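Local coordinates for protein Bse634I restriction endonuclease (Geobacillus stearothermophilus, PDB 1KNV) that is a type II restriction endonuclease, which probably cuts double-stranded DNA at a specific sequence with the help of bound metal ions, at residues E12-N17 with K21-P26; N28-L33 with G76-V81. All blocks are in the same frame, centred on the assembly; numbering follows the deposited sequence.

Contact 1 (E12-N17 with K21-P26)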
# COMPACT_ATOMS: atom_id res chain seq x y z
N GLU B 12 43.97 24.32 27.09
CA GLU B 12 43.68 24.87 28.40
C GLU B 12 43.98 23.86 29.50
O GLU B 12 43.81 22.65 29.31
CB GLU B 12 42.20 25.29 28.44
CG GLU B 12 41.59 25.45 29.82
CD GLU B 12 40.15 25.94 29.74
OE1 GLU B 12 39.42 25.48 28.84
OE2 GLU B 12 39.75 26.77 30.58
N GLU B 13 44.47 24.35 30.64
CA GLU B 13 44.77 23.46 31.76
C GLU B 13 43.63 23.58 32.75
O GLU B 13 43.05 24.65 32.95
CB GLU B 13 46.04 23.84 32.53
CG GLU B 13 47.04 24.73 31.83
CD GLU B 13 48.17 25.12 32.79
OE1 GLU B 13 48.00 24.90 34.02
OE2 GLU B 13 49.20 25.65 32.33
N TYR B 14 43.32 22.48 33.40
CA TYR B 14 42.27 22.49 34.38
C TYR B 14 42.54 21.35 35.34
O TYR B 14 43.19 20.37 34.98
CB TYR B 14 40.91 22.35 33.70
CG TYR B 14 40.65 20.99 33.08
CD1 TYR B 14 39.83 20.06 33.72
CD2 TYR B 14 41.22 20.64 31.86
CE1 TYR B 14 39.60 18.81 33.17
CE2 TYR B 14 40.99 19.39 31.29
CZ TYR B 14 40.17 18.48 31.95
OH TYR B 14 39.94 17.24 31.41
N LYS B 15 42.06 21.50 36.57
CA LYS B 15 42.25 20.46 37.55
C LYS B 15 40.95 19.70 37.76
O LYS B 15 39.85 20.23 37.61
CB LYS B 15 42.73 21.04 38.88
CG LYS B 15 44.15 21.57 38.84
CD LYS B 15 44.57 22.00 40.23
CE LYS B 15 45.88 22.76 40.20
NZ LYS B 15 46.24 23.24 41.57
N GLU B 16 41.11 18.42 38.08
CA GLU B 16 40.01 17.51 38.33
C GLU B 16 40.54 16.57 39.39
O GLU B 16 41.49 15.84 39.15
CB GLU B 16 39.66 16.72 37.08
CG GLU B 16 38.38 17.15 36.40
CD GLU B 16 37.84 16.06 35.51
OE1 GLU B 16 37.92 14.88 35.91
OE2 GLU B 16 37.32 16.37 34.42
N ASN B 17 39.93 16.60 40.57
CA ASN B 17 40.37 15.75 41.66
C ASN B 17 41.82 16.06 42.04
O ASN B 17 42.60 15.16 42.33
CB ASN B 17 40.25 14.28 41.27
CG ASN B 17 38.85 13.90 40.88
OD1 ASN B 17 37.88 14.36 41.48
ND2 ASN B 17 38.72 13.04 39.87
N LYS B 21 44.90 18.48 34.26
CA LYS B 21 44.60 17.90 32.95
C LYS B 21 44.62 18.95 31.85
O LYS B 21 44.52 20.15 32.11
CB LYS B 21 43.25 17.20 32.99
CG LYS B 21 43.19 16.02 33.93
CD LYS B 21 41.84 15.33 33.85
CE LYS B 21 41.82 14.03 34.63
NZ LYS B 21 40.57 13.25 34.33
N ILE B 22 44.73 18.49 30.61
CA ILE B 22 44.79 19.39 29.46
C ILE B 22 43.66 19.12 28.47
O ILE B 22 43.43 17.97 28.07
CB ILE B 22 46.13 19.25 28.71
CG1 ILE B 22 47.30 19.27 29.71
CG2 ILE B 22 46.27 20.36 27.68
CD1 ILE B 22 47.37 20.51 30.60
N ARG B 23 42.96 20.18 28.06
CA ARG B 23 41.87 20.05 27.10
C ARG B 23 42.13 20.94 25.89
O ARG B 23 42.60 22.06 26.02
CB ARG B 23 40.53 20.48 27.73
CG ARG B 23 40.46 21.97 28.02
CD ARG B 23 39.03 22.47 28.14
NE ARG B 23 38.64 22.77 29.52
CZ ARG B 23 38.17 21.88 30.38
NH1 ARG B 23 38.02 20.61 30.01
NH2 ARG B 23 37.84 22.26 31.61
N ILE B 24 41.84 20.43 24.70
CA ILE B 24 42.04 21.23 23.50
C ILE B 24 40.83 22.14 23.33
O ILE B 24 39.71 21.78 23.70
CB ILE B 24 42.16 20.35 22.25
CG1 ILE B 24 43.37 19.42 22.39
CG2 ILE B 24 42.27 21.23 21.01
CD1 ILE B 24 43.53 18.46 21.24
N LYS B 25 41.05 23.33 22.80
CA LYS B 25 39.97 24.29 22.57
C LYS B 25 39.90 24.46 21.05
O LYS B 25 40.49 25.38 20.49
CB LYS B 25 40.30 25.62 23.25
CG LYS B 25 40.59 25.49 24.74
CD LYS B 25 39.43 24.83 25.47
CE LYS B 25 38.20 25.71 25.44
NZ LYS B 25 38.50 27.03 26.04
N PRO B 26 39.16 23.57 20.37
CA PRO B 26 38.99 23.58 18.91
C PRO B 26 38.59 24.90 18.29
O PRO B 26 39.10 25.28 17.25
CB PRO B 26 37.95 22.49 18.67
CG PRO B 26 37.16 22.47 19.94
CD PRO B 26 38.23 22.60 20.99

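Contact 2 (N28-L33 with G76-V81)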
# COMPACT_ATOMS: atom_id res chain seq x y z
N ASN B 28 39.03 28.01 19.53
CA ASN B 28 40.06 29.04 19.64
C ASN B 28 41.14 28.76 18.60
O ASN B 28 41.77 29.68 18.08
CB ASN B 28 40.67 29.08 21.04
CG ASN B 28 39.64 29.41 22.11
OD1 ASN B 28 38.72 30.20 21.89
ND2 ASN B 28 39.81 28.81 23.28
N ALA B 29 41.35 27.49 18.31
CA ALA B 29 42.35 27.10 17.33
C ALA B 29 41.92 27.66 15.98
O ALA B 29 42.74 28.21 15.24
CB ALA B 29 42.46 25.58 17.25
N LEU B 30 40.63 27.53 15.67
CA LEU B 30 40.09 28.01 14.40
C LEU B 30 40.22 29.51 14.24
O LEU B 30 40.68 30.00 13.21
CB LEU B 30 38.61 27.62 14.28
CG LEU B 30 38.33 26.16 13.95
CD1 LEU B 30 36.86 25.89 14.08
CD2 LEU B 30 38.80 25.84 12.55
N ILE B 31 39.79 30.24 15.26
CA ILE B 31 39.84 31.69 15.22
C ILE B 31 41.28 32.19 15.09
O ILE B 31 41.58 33.05 14.26
CB ILE B 31 39.22 32.28 16.50
CG1 ILE B 31 37.78 31.78 16.63
CG2 ILE B 31 39.24 33.80 16.44
CD1 ILE B 31 37.10 32.24 17.87
N GLU B 32 42.17 31.63 15.91
CA GLU B 32 43.58 31.99 15.90
C GLU B 32 44.22 31.76 14.54
O GLU B 32 45.11 32.51 14.15
CB GLU B 32 44.34 31.20 16.98
CG GLU B 32 44.26 31.82 18.37
CD GLU B 32 44.80 30.89 19.45
OE1 GLU B 32 45.72 30.10 19.13
OE2 GLU B 32 44.31 30.96 20.59
N LEU B 33 43.77 30.75 13.82
CA LEU B 33 44.37 30.47 12.52
C LEU B 33 43.55 31.00 11.35
O LEU B 33 43.97 30.91 10.20
CB LEU B 33 44.60 28.98 12.34
CG LEU B 33 45.57 28.29 13.28
CD1 LEU B 33 45.71 26.83 12.91
CD2 LEU B 33 46.88 29.02 13.16
N GLY B 76 37.26 16.23 14.23
CA GLY B 76 35.86 16.07 13.88
C GLY B 76 35.12 17.37 14.12
O GLY B 76 34.35 17.82 13.26
N THR B 77 35.35 17.99 15.27
CA THR B 77 34.72 19.26 15.59
C THR B 77 35.12 20.33 14.58
O THR B 77 34.32 21.18 14.21
CB THR B 77 35.11 19.73 16.97
OG1 THR B 77 34.64 18.79 17.94
CG2 THR B 77 34.52 21.10 17.26
N TRP B 78 36.38 20.28 14.14
CA TRP B 78 36.87 21.23 13.15
C TRP B 78 36.19 20.96 11.82
O TRP B 78 35.75 21.88 11.13
CB TRP B 78 38.39 21.13 12.99
CG TRP B 78 39.18 21.72 14.12
CD1 TRP B 78 38.83 22.79 14.90
CD2 TRP B 78 40.47 21.31 14.57
NE1 TRP B 78 39.82 23.06 15.81
CE2 TRP B 78 40.84 22.17 15.63
CE3 TRP B 78 41.35 20.29 14.19
CZ2 TRP B 78 42.05 22.04 16.30
CZ3 TRP B 78 42.56 20.16 14.86
CH2 TRP B 78 42.90 21.03 15.90
N PHE B 79 36.09 19.68 11.45
CA PHE B 79 35.46 19.32 10.19
C PHE B 79 34.01 19.79 10.16
O PHE B 79 33.53 20.27 9.14
CB PHE B 79 35.50 17.81 10.00
CG PHE B 79 34.89 17.36 8.72
CD1 PHE B 79 35.48 17.68 7.51
CD2 PHE B 79 33.71 16.62 8.72
CE1 PHE B 79 34.92 17.27 6.31
CE2 PHE B 79 33.13 16.21 7.53
CZ PHE B 79 33.74 16.53 6.32
N GLU B 80 33.33 19.64 11.29
CA GLU B 80 31.94 20.06 11.43
C GLU B 80 31.82 21.55 11.20
O GLU B 80 30.88 22.02 10.54
CB GLU B 80 31.42 19.71 12.83
CG GLU B 80 30.97 18.25 13.01
CD GLU B 80 30.95 17.79 14.46
OE1 GLU B 80 30.57 18.60 15.34
OE2 GLU B 80 31.31 16.63 14.74
N VAL B 81 32.77 22.31 11.75
CA VAL B 81 32.76 23.76 11.58
C VAL B 81 33.03 24.11 10.12
O VAL B 81 32.39 25.00 9.56
CB VAL B 81 33.83 24.45 12.47
CG1 VAL B 81 33.87 25.94 12.16
CG2 VAL B 81 33.50 24.23 13.93

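Contact 1 (E12-N17 with K21-P26)
Arg23 lays its guanidinium flat on one face of the Tyr14 ring, the two planes only 16° apart, in a cation-pi stack with Arg23 CZ 3.8 Å from the ring centroid. Lys21 closes the opposite face with its aliphatic part: Lys21 CB makes a CH-pi contact 3.8 Å from the Tyr14 ring centroid, so the phenol is sandwiched between two basic side chains of the partner strand. Tyr14 stands up over that strand because its CG sits between the backbone N and the carbonyl carbon (chi1 69°). Glu12 runs alongside Arg23, its carboxylate turned almost perpendicular to the guanidinium. Glu12 OE1 lies in the plane of the guanidinium, yet Arg23 NE reaches it from above the carboxylate plane, at 2.9 Å, a salt bridge bent to 131° at the hydrogen. Lys25 curls so that its NZ makes a weak hydrogen bond with Glu12 OE1 at 3.3 Å, completing a three-residue salt-bridge network. With an alanine in place of Arg23, the tyrosine would probably lose its stacking partner on one face, and Glu12 would keep just the weak Lys25 bond within this network. Beneath these side chains the backbones pair through Glu12 with Arg23 and Tyr14 with Lys21. The whole is a two-stranded antiparallel beta hairpin at the protein surface, with Glu12, Tyr14, Lys21 and Arg23 sharing one face.

Contact 2 (N28-L33 with G76-V81)
Leu30 and Ala29 meet the indole of Trp78 through apolar packing. Leu30 comes in at the pyrrole part of the ring, its CG 3.5 Å from Trp78 CD1, while the Ala29 methyl lies nearer the benzo part, CB to Trp78 CZ2 3.7 Å; both approach obliquely. With CG anti to its carbonyl carbon (chi1 -74°), Trp78 swings the indole across to helix 26-33. Leu30 also reaches Val81, tip to tip: its CD1 rests on Val81 CG1 at 3.6 Å and touches CB and CG2 as well, so one methyl is set against the branched end of the valine.

This is helix-to-helix packing: segment 28-33 of the short helix 26-33 is inclined at 56° to segment 76-81 of the long helix 68-93. The segment axes stay 11.2 Å apart, a separation bridged by the large side chains, and all four touching residues are buried. Leu47 and Leu50 of helix 43-60 pack against Trp78, and Ile172 and Leu176 of helix 169-176 against Leu30 and Val81 respectively.

The polar component belongs to the indole N-H: Trp78 NE1 is hydrogen-bonded to Pro26 O in the first turn of helix 26-33. That bond gives the buried nitrogen a partner and should restrain rotation of the ring beside Ala29 and Leu30.

Contact 1 comes first along the chain and is complete before contact 2 begins: strands 11-16 and 19-24 form the hairpin, and the chain runs from the second strand straight into helix 26-33, which then packs on helix 68-93. The centres of the two contacts lie about 17 Å apart, one at the surface and the other buried. Pro26, at the start of helix 26-33, joins them directly, since it bonds to Trp78 and packs on Thr77. Ile24 also rests on Phe71 and Thr74. Helix 68-93 thus holds both the hairpin's end and helix 26-33, fixing the N-terminal hairpin against the helical part of the chain.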